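Local coordinates for protein beta-glucanase (Bacteroides thetaiotaomicron, PDB 6EUG) that probably hydrolyses beta-1,3-galactosidic linkages with its glycoside hydrolase family 43 domain, the part of the longer protein present here, which holds a bound glucoimidazole, at residues Leu129-Lys132 with Gly133-Tyr136; Tyr184-Trp187 with Trp188-Lys191; Tyr193-Ala197 with Lys198-Val202. One frame throughout, in Å; residues are numbered along the deposited sequence.

All three contacts are local, each within one continuous run of chain. Contact 1 is a surface turn that closes a loop after strand 122-130 and reaches the glucoimidazole pocket through Tyr136. Contacts 2 and 3 belong to the helical excursion between two blades. Their centres lie about 10 Å apart, and both use helix 190-197. Contact 2 is at the surface, at the start of that helix. It relies on aromatic rings, a threonine cap and a water. Contact 3 is mostly buried, at the end of the helix, and combines backbone capping, apolar packing and a salt bridge. Contact 1, at least about 25 Å away between centres, is held by one turn-closing backbone bond and two waters.

Contact 1. Residues Leu129-Lys132 with Gly133-Tyr136; sequences LELK and GQGY. With GIM (glucoimidazole), chain B.
Gly133 and Lys132 form the corner of a type II beta turn that runs from Leu131 to Gln134. Gly133 has the positive phi (79°) that suits glycine at the third position of such a turn. Gln134 closes the turn. Its N donates to Leu131 O at 3.2 Å, with an N-H...O angle of 154°. The Gln134 side chain lies alongside Leu131 and points the same way, with NE2 3.7 Å from Leu131 CD1. A water bonds to Lys132 O and, weakly, to Gln134 NE2. The turn lies in the loop between strands 122-130 and 140-146, neighbours in one antiparallel blade of the five-bladed beta-propeller fold of family 43. Gly135 brings its O to 3.3 Å from Glu130 CB. A second water donates to both Gly135 O and Leu131 O, at 2.8 Å each. Tyr136 crosses Glu130 at about a right angle, and its CD2 touches Glu130 CG at 3.7 Å. The bend at chi2 (-73°) turns the Glu130 carboxylate over the Tyr136 backbone, where OE1 comes to 3.2 Å from Tyr136 O. Both are acceptors, and donors from outside serve them: His128 and Ala139 N for the carboxylate, Arg213 for Tyr136 O. Tyr136 OH is hydrogen-bonded to Glu110, another residue of the ligand pocket, and lies 3.3 Å from O6 of glucoimidazole.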
loop_
_atom_site.group_PDB
_atom_site.type_symbol
_atom_site.label_atom_id
_atom_site.label_comp_id
_atom_site.label_asym_id
_atom_site.label_seq_id
_atom_site.Cartn_x
_atom_site.Cartn_y
_atom_site.Cartn_z
ATOM N N LEU A 129 -6.815 -5.279 6.665
ATOM C CA LEU A 129 -7.259 -6.174 7.727
ATOM C C LEU A 129 -7.933 -7.429 7.160
ATOM O O LEU A 129 -8.771 -7.327 6.269
ATOM C CB LEU A 129 -8.270 -5.457 8.646
ATOM C CG LEU A 129 -8.859 -6.278 9.818
ATOM C CD1 LEU A 129 -7.793 -6.639 10.849
ATOM C CD2 LEU A 129 -9.976 -5.496 10.489
ATOM N N GLU A 130 -7.582 -8.608 7.706
ATOM C CA GLU A 130 -8.353 -9.822 7.535
ATOM C C GLU A 130 -8.730 -10.337 8.941
ATOM O O GLU A 130 -7.881 -10.438 9.850
ATOM C CB GLU A 130 -7.576 -10.898 6.763
ATOM C CG GLU A 130 -7.048 -10.482 5.382
ATOM C CD GLU A 130 -8.084 -10.341 4.281
ATOM O OE1 GLU A 130 -9.236 -10.804 4.463
ATOM O OE2 GLU A 130 -7.729 -9.809 3.185
ATOM N N LEU A 131 -10.023 -10.620 9.108
ATOM C CA LEU A 131 -10.576 -11.041 10.385
ATOM C C LEU A 131 -10.014 -12.403 10.821
ATOM O O LEU A 131 -9.727 -13.267 9.986
ATOM C CB LEU A 131 -12.106 -11.085 10.324
ATOM C CG LEU A 131 -12.865 -9.801 9.957
ATOM C CD1 LEU A 131 -14.365 -10.061 9.796
ATOM C CD2 LEU A 131 -12.629 -8.720 10.996
ATOM N N LYS A 132 -9.806 -12.540 12.126
ATOM C CA LYS A 132 -9.309 -13.776 12.737
ATOM C C LYS A 132 -10.069 -14.975 12.236
ATOM O O LYS A 132 -11.304 -14.981 12.221
ATOM C CB LYS A 132 -9.443 -13.687 14.280
ATOM C CG LYS A 132 -9.081 -14.970 15.037
ATOM C CD LYS A 132 -9.252 -14.870 16.550
ATOM C CE LYS A 132 -8.817 -16.181 17.232
ATOM N NZ LYS A 132 -9.179 -16.205 18.672
ATOM N N GLY A 133 -9.312 -15.980 11.816
ATOM C CA GLY A 133 -9.853 -17.277 11.437
ATOM C C GLY A 133 -10.479 -17.369 10.060
ATOM O O GLY A 133 -11.020 -18.430 9.723
ATOM N N GLN A 134 -10.452 -16.267 9.286
ATOM C CA GLN A 134 -11.112 -16.206 7.979
ATOM C C GLN A 134 -10.153 -16.171 6.781
ATOM O O GLN A 134 -10.571 -15.889 5.652
ATOM C CB GLN A 134 -12.130 -15.028 7.947
ATOM C CG GLN A 134 -13.141 -15.133 9.078
ATOM C CD GLN A 134 -14.392 -14.294 8.884
ATOM O OE1 GLN A 134 -14.932 -14.188 7.785
ATOM N NE2 GLN A 134 -14.870 -13.699 9.972
ATOM N N GLY A 135 -8.876 -16.496 6.997
ATOM C CA GLY A 135 -7.876 -16.459 5.912
ATOM C C GLY A 135 -7.760 -15.047 5.311
ATOM O O GLY A 135 -7.741 -14.063 6.031
ATOM N N TYR A 136 -7.701 -14.954 3.993
ATOM C CA TYR A 136 -7.739 -13.653 3.290
ATOM C C TYR A 136 -9.133 -13.361 2.634
ATOM O O TYR A 136 -9.262 -12.494 1.765
ATOM C CB TYR A 136 -6.576 -13.564 2.263
ATOM C CG TYR A 136 -5.193 -13.308 2.869
ATOM C CD1 TYR A 136 -4.390 -14.359 3.289
ATOM C CD2 TYR A 136 -4.678 -12.014 2.983
ATOM C CE1 TYR A 136 -3.127 -14.147 3.841
ATOM C CE2 TYR A 136 -3.420 -11.787 3.543
ATOM C CZ TYR A 136 -2.633 -12.869 3.961
ATOM O OH TYR A 136 -1.376 -12.704 4.524
HETATM C C1 GIM B . 1.078 -10.536 -1.116
HETATM C C2 GIM B . 1.050 -9.167 -0.554
HETATM N N10 GIM B . 1.246 -11.674 -0.420
HETATM C C3 GIM B . 1.623 -9.182 0.875
HETATM C C4 GIM B . 1.026 -10.394 1.651
HETATM C C5 GIM B . 1.516 -11.718 1.044
HETATM C C6 GIM B . 0.887 -12.947 1.695
HETATM C C7 GIM B . 0.949 -12.191 -2.555
HETATM C C8 GIM B . 1.187 -12.711 -1.298
HETATM N N1 GIM B . 0.888 -10.847 -2.423
HETATM O O3 GIM B . 1.279 -7.975 1.572
HETATM O O2 GIM B . 1.658 -8.263 -1.516
HETATM O O4 GIM B . -0.423 -10.389 1.712
HETATM O O6 GIM B . -0.500 -13.025 1.379
HETATM O O HOH W 1 -7.316 -13.916 8.761
HETATM O O HOH W 2 -13.431 -13.552 13.068
#

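Contact 2. Residues Tyr184-Trp187 with Trp188-Lys191; sequences YKEW and WTPK
Glu186 and Thr189 are the ends of a type II beta turn that runs straight into helix 190-197, with Thr189 at the N-cap. Trp188, at the third position of the turn, has positive phi (77°). The segments belong to the helical excursion that links two blades of the family 43 beta-propeller, between strands 154-159 and 215-219. Trp187 and Trp188 form an offset edge-to-face (T-shaped) pair. The six-membered ring of Trp187 turns its edge toward the five-membered ring of Trp188. The centroids are 5.9 Å apart and the planes stand at 71°. Trp188 NE1 lies in the plane of the Trp187 ring, beyond its edge, 3.7 Å from Trp187 CE3. Closer to the backbone, Trp187 CB packs on Trp188 CD1. Trp192 stacks on Trp187 and also meets the Trp188 ring. Phe201 of the next helix touches Trp187 as well, which gives an aromatic cluster at the start of the helix. Tyr184 CE1, a ring carbon, lies 4.0 Å from Lys191 CG on the aliphatic chain. The lysine chain is extended beyond CG and carries NZ over the Tyr184 ring. NZ is 5.3 Å from the ring centroid, at most a weak cation-pi attraction, and it is hydrogen-bonded to Glu183 O. In Thr189, chi1 of 65° sets OG1 between the backbone N and the carbonyl carbon, where it caps Trp192 N. The same torsion turns the methyl CG2 to the Glu186 carboxylate, 3.6 Å from OE1. One water ties the turn together: it donates to Glu186 O at 2.7 Å and is hydrogen-bonded to Thr189 OG1 at 2.8 Å.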
loop_
_atom_site.group_PDB
_atom_site.type_symbol
_atom_site.label_atom_id
_atom_site.label_comp_id
_atom_site.label_asym_id
_atom_site.label_seq_id
_atom_site.Cartn_x
_atom_site.Cartn_y
_atom_site.Cartn_z
ATOM N N TYR A 184 -19.721 -18.465 -15.641
ATOM C CA TYR A 184 -18.335 -17.918 -15.576
ATOM C C TYR A 184 -17.501 -18.532 -14.420
ATOM O O TYR A 184 -16.667 -17.859 -13.839
ATOM C CB TYR A 184 -18.382 -16.350 -15.480
ATOM C CG TYR A 184 -19.046 -15.715 -16.671
ATOM C CD1 TYR A 184 -18.336 -15.470 -17.843
ATOM C CD2 TYR A 184 -20.411 -15.409 -16.665
ATOM C CE1 TYR A 184 -18.961 -14.911 -18.968
ATOM C CE2 TYR A 184 -21.034 -14.850 -17.775
ATOM C CZ TYR A 184 -20.311 -14.603 -18.927
ATOM O OH TYR A 184 -20.938 -14.074 -20.044
ATOM N N LYS A 185 -17.692 -19.823 -14.130
ATOM C CA LYS A 185 -16.987 -20.489 -13.023
ATOM C C LYS A 185 -15.479 -20.675 -13.277
ATOM O O LYS A 185 -14.690 -20.555 -12.346
ATOM C CB LYS A 185 -17.604 -21.868 -12.702
ATOM C CG LYS A 185 -18.939 -21.848 -11.994
ATOM C CD LYS A 185 -19.278 -23.274 -11.547
ATOM C CE LYS A 185 -20.731 -23.432 -11.158
ATOM N NZ LYS A 185 -21.011 -24.733 -10.471
ATOM N N GLU A 186 -15.084 -20.964 -14.525
ATOM C CA GLU A 186 -13.693 -21.219 -14.844
ATOM C C GLU A 186 -12.942 -19.897 -15.059
ATOM O O GLU A 186 -13.186 -19.177 -16.032
ATOM C CB GLU A 186 -13.582 -22.090 -16.097
ATOM C CG GLU A 186 -12.196 -22.673 -16.284
ATOM C CD GLU A 186 -12.027 -23.374 -17.609
ATOM O OE1 GLU A 186 -13.046 -23.669 -18.287
ATOM O OE2 GLU A 186 -10.854 -23.615 -17.967
ATOM N N TRP A 187 -12.019 -19.590 -14.157
ATOM C CA TRP A 187 -11.126 -18.432 -14.341
ATOM C C TRP A 187 -10.225 -18.590 -15.598
ATOM O O TRP A 187 -9.865 -19.696 -15.992
ATOM C CB TRP A 187 -10.255 -18.239 -13.095
ATOM C CG TRP A 187 -10.955 -17.607 -11.932
ATOM C CD1 TRP A 187 -12.246 -17.784 -11.548
ATOM C CD2 TRP A 187 -10.364 -16.718 -10.975
ATOM N NE1 TRP A 187 -12.511 -17.034 -10.416
ATOM C CE2 TRP A 187 -11.376 -16.362 -10.054
ATOM C CE3 TRP A 187 -9.085 -16.154 -10.832
ATOM C CZ2 TRP A 187 -11.143 -15.479 -8.980
ATOM C CZ3 TRP A 187 -8.853 -15.272 -9.764
ATOM C CH2 TRP A 187 -9.883 -14.949 -8.854
ATOM N N TRP A 188 -9.930 -17.452 -16.231
ATOM C CA TRP A 188 -8.913 -17.267 -17.280
ATOM C C TRP A 188 -9.327 -17.780 -18.653
ATOM O O TRP A 188 -8.482 -17.859 -19.556
ATOM C CB TRP A 188 -7.492 -17.768 -16.864
ATOM C CG TRP A 188 -7.016 -17.082 -15.591
ATOM C CD1 TRP A 188 -6.882 -17.647 -14.363
ATOM C CD2 TRP A 188 -6.631 -15.706 -15.441
ATOM N NE1 TRP A 188 -6.464 -16.713 -13.452
ATOM C CE2 TRP A 188 -6.305 -15.511 -14.083
ATOM C CE3 TRP A 188 -6.562 -14.616 -16.311
ATOM C CZ2 TRP A 188 -5.893 -14.289 -13.586
ATOM C CZ3 TRP A 188 -6.134 -13.389 -15.815
ATOM C CH2 TRP A 188 -5.819 -13.236 -14.466
ATOM N N THR A 189 -10.617 -18.103 -18.839
ATOM C CA THR A 189 -11.140 -18.310 -20.190
ATOM C C THR A 189 -11.257 -16.932 -20.883
ATOM O O THR A 189 -11.308 -15.898 -20.206
ATOM C CB THR A 189 -12.528 -18.959 -20.204
ATOM O OG1 THR A 189 -13.502 -18.080 -19.615
ATOM C CG2 THR A 189 -12.528 -20.325 -19.467
ATOM N N PRO A 190 -11.321 -16.919 -22.231
ATOM C CA PRO A 190 -11.480 -15.613 -22.875
ATOM C C PRO A 190 -12.738 -14.875 -22.449
ATOM O O PRO A 190 -12.698 -13.638 -22.258
ATOM C CB PRO A 190 -11.532 -15.950 -24.382
ATOM C CG PRO A 190 -10.950 -17.299 -24.520
ATOM C CD PRO A 190 -10.964 -17.986 -23.196
ATOM N N LYS A 191 -13.860 -15.591 -22.317
ATOM C CA LYS A 191 -15.090 -14.935 -21.902
ATOM C C LYS A 191 -15.017 -14.442 -20.453
ATOM O O LYS A 191 -15.559 -13.363 -20.129
ATOM C CB LYS A 191 -16.344 -15.803 -22.152
ATOM C CG LYS A 191 -16.478 -17.057 -21.290
ATOM C CD LYS A 191 -17.748 -17.881 -21.551
ATOM C CE LYS A 191 -17.863 -18.980 -20.494
ATOM N NZ LYS A 191 -19.150 -19.755 -20.501
HETATM O O HOH W 3 -15.322 -18.864 -17.661
#

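Contact 3. Residues Tyr193-Ala197 with Lys198-Val202; sequences YEAIA and KGMFV
Ala195 and Met200 are joined by the wider-spanning (6→1) backbone bond of a Schellman motif, which ends helix 190-197. Met200 N donates to Ala195 O at 3.0 Å and comes from above the carbonyl plane. In the 5→2 bond, Gly199 N donates to Ile196 O at 3.1 Å, farther still out of that carbonyl's plane. Gly199 has the positive phi of the motif (106°) and is also the N-cap of helix 200-205, so one glycine ends one helix and begins the next. Just before it, Lys198 N keeps a regular helical bond to Glu194 O. A water spans the junction, donating to Ile196 O and accepting from Phe201 N.

The charged contact is a salt bridge between residues four apart, one turn along the helix. Lys198 NZ donates to Glu194 OE2 at 3.1 Å and uses the anti lone pair of that oxygen. The lysine chain is bent at its end (chi4 70°), which swings NZ in toward the carboxylate.

Ile196 and Met200 carry the apolar contacts. Ile196 CD1 sits over the middle of one face of the Phe201 ring, a CH-pi contact 3.4 Å from the centroid. The same methyl touches Met200 CE at 3.8 Å. Met200 SD packs on Ala195 CB, also at 3.8 Å.

Around the junction, Trp179 meets Ala195 and Met200, while Trp192 of the first helix touches Met200 and Phe201. Arg255 of strand 252-256 is hydrogen-bonded to Ile196 O and Ala197 O. Val202 packs on the same strand, so both helices are fastened to the propeller blade that contains strand 252-256.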
loop_
_atom_site.group_PDB
_atom_site.type_symbol
_atom_site.label_atom_id
_atom_site.label_comp_id
_atom_site.label_asym_id
_atom_site.label_seq_id
_atom_site.Cartn_x
_atom_site.Cartn_y
_atom_site.Cartn_z
ATOM N N TYR A 193 -12.254 -13.392 -18.806
ATOM C CA TYR A 193 -11.362 -12.216 -18.779
ATOM C C TYR A 193 -12.097 -10.947 -19.281
ATOM O O TYR A 193 -12.042 -9.893 -18.640
ATOM C CB TYR A 193 -10.073 -12.474 -19.571
ATOM C CG TYR A 193 -9.105 -11.314 -19.490
ATOM C CD1 TYR A 193 -9.238 -10.204 -20.348
ATOM C CD2 TYR A 193 -8.098 -11.288 -18.540
ATOM C CE1 TYR A 193 -8.393 -9.097 -20.239
ATOM C CE2 TYR A 193 -7.238 -10.195 -18.431
ATOM C CZ TYR A 193 -7.385 -9.101 -19.278
ATOM O OH TYR A 193 -6.520 -8.054 -19.159
ATOM N N GLU A 194 -12.818 -11.069 -20.399
ATOM C CA GLU A 194 -13.624 -9.952 -20.912
ATOM C C GLU A 194 -14.640 -9.501 -19.833
ATOM O O GLU A 194 -14.845 -8.302 -19.602
ATOM C CB GLU A 194 -14.336 -10.367 -22.227
ATOM C CG GLU A 194 -15.268 -9.282 -22.766
ATOM C CD GLU A 194 -16.266 -9.724 -23.820
ATOM O OE1 GLU A 194 -16.629 -10.920 -23.936
ATOM O OE2 GLU A 194 -16.747 -8.822 -24.497
ATOM N N ALA A 195 -15.279 -10.479 -19.179
ATOM C CA ALA A 195 -16.301 -10.149 -18.157
ATOM C C ALA A 195 -15.668 -9.372 -16.971
ATOM O O ALA A 195 -16.200 -8.354 -16.512
ATOM C CB ALA A 195 -17.026 -11.400 -17.672
ATOM N N ILE A 196 -14.495 -9.810 -16.539
ATOM C CA ILE A 196 -13.767 -9.100 -15.482
ATOM C C ILE A 196 -13.453 -7.667 -15.940
ATOM O O ILE A 196 -13.673 -6.722 -15.191
ATOM C CB ILE A 196 -12.470 -9.844 -15.110
ATOM C CG1 ILE A 196 -12.824 -11.203 -14.465
ATOM C CG2 ILE A 196 -11.568 -8.983 -14.239
ATOM C CD1 ILE A 196 -13.521 -11.106 -13.111
ATOM N N ALA A 197 -12.960 -7.527 -17.174
ATOM C CA ALA A 197 -12.590 -6.228 -17.716
ATOM C C ALA A 197 -13.782 -5.254 -17.722
ATOM O O ALA A 197 -13.620 -4.060 -17.420
ATOM C CB ALA A 197 -11.978 -6.383 -19.095
ATOM N N LYS A 198 -14.965 -5.776 -18.057
ATOM C CA LYS A 198 -16.208 -5.002 -18.097
ATOM C C LYS A 198 -16.935 -4.839 -16.782
ATOM O O LYS A 198 -18.000 -4.204 -16.717
ATOM C CB LYS A 198 -17.150 -5.585 -19.170
ATOM C CG LYS A 198 -16.598 -5.425 -20.591
ATOM C CD LYS A 198 -17.542 -6.006 -21.665
ATOM C CE LYS A 198 -17.345 -5.457 -23.092
ATOM N NZ LYS A 198 -16.096 -5.846 -23.810
ATOM N N GLY A 199 -16.404 -5.426 -15.722
ATOM C CA GLY A 199 -16.911 -5.170 -14.358
ATOM C C GLY A 199 -17.748 -6.208 -13.627
ATOM O O GLY A 199 -18.444 -5.881 -12.634
ATOM N N MET A 200 -17.634 -7.449 -14.032
ATOM C CA MET A 200 -18.377 -8.536 -13.417
ATOM C C MET A 200 -18.192 -8.596 -11.902
ATOM O O MET A 200 -19.151 -8.769 -11.174
ATOM C CB MET A 200 -17.977 -9.869 -14.067
ATOM C CG MET A 200 -18.644 -11.100 -13.463
ATOM S SD MET A 200 -18.449 -12.643 -14.407
ATOM C CE MET A 200 -16.697 -12.933 -14.232
ATOM N N PHE A 201 -16.951 -8.476 -11.442
ATOM C CA PHE A 201 -16.716 -8.525 -9.962
ATOM C C PHE A 201 -17.079 -7.231 -9.240
ATOM O O PHE A 201 -17.345 -7.246 -8.001
ATOM C CB PHE A 201 -15.265 -8.997 -9.631
ATOM C CG PHE A 201 -15.007 -10.497 -9.826
ATOM C CD1 PHE A 201 -16.007 -11.417 -10.183
ATOM C CD2 PHE A 201 -13.722 -10.988 -9.646
ATOM C CE1 PHE A 201 -15.699 -12.779 -10.346
ATOM C CE2 PHE A 201 -13.413 -12.338 -9.800
ATOM C CZ PHE A 201 -14.399 -13.232 -10.148
ATOM N N VAL A 202 -17.082 -6.102 -9.950
ATOM C CA VAL A 202 -17.648 -4.886 -9.379
ATOM C C VAL A 202 -19.143 -5.093 -9.034
ATOM O O VAL A 202 -19.583 -4.790 -7.901
ATOM C CB VAL A 202 -17.491 -3.661 -10.316
ATOM C CG1 VAL A 202 -18.142 -2.418 -9.715
ATOM C CG2 VAL A 202 -16.014 -3.370 -10.624
HETATM O O HOH W 4 -14.652 -7.079 -12.487
#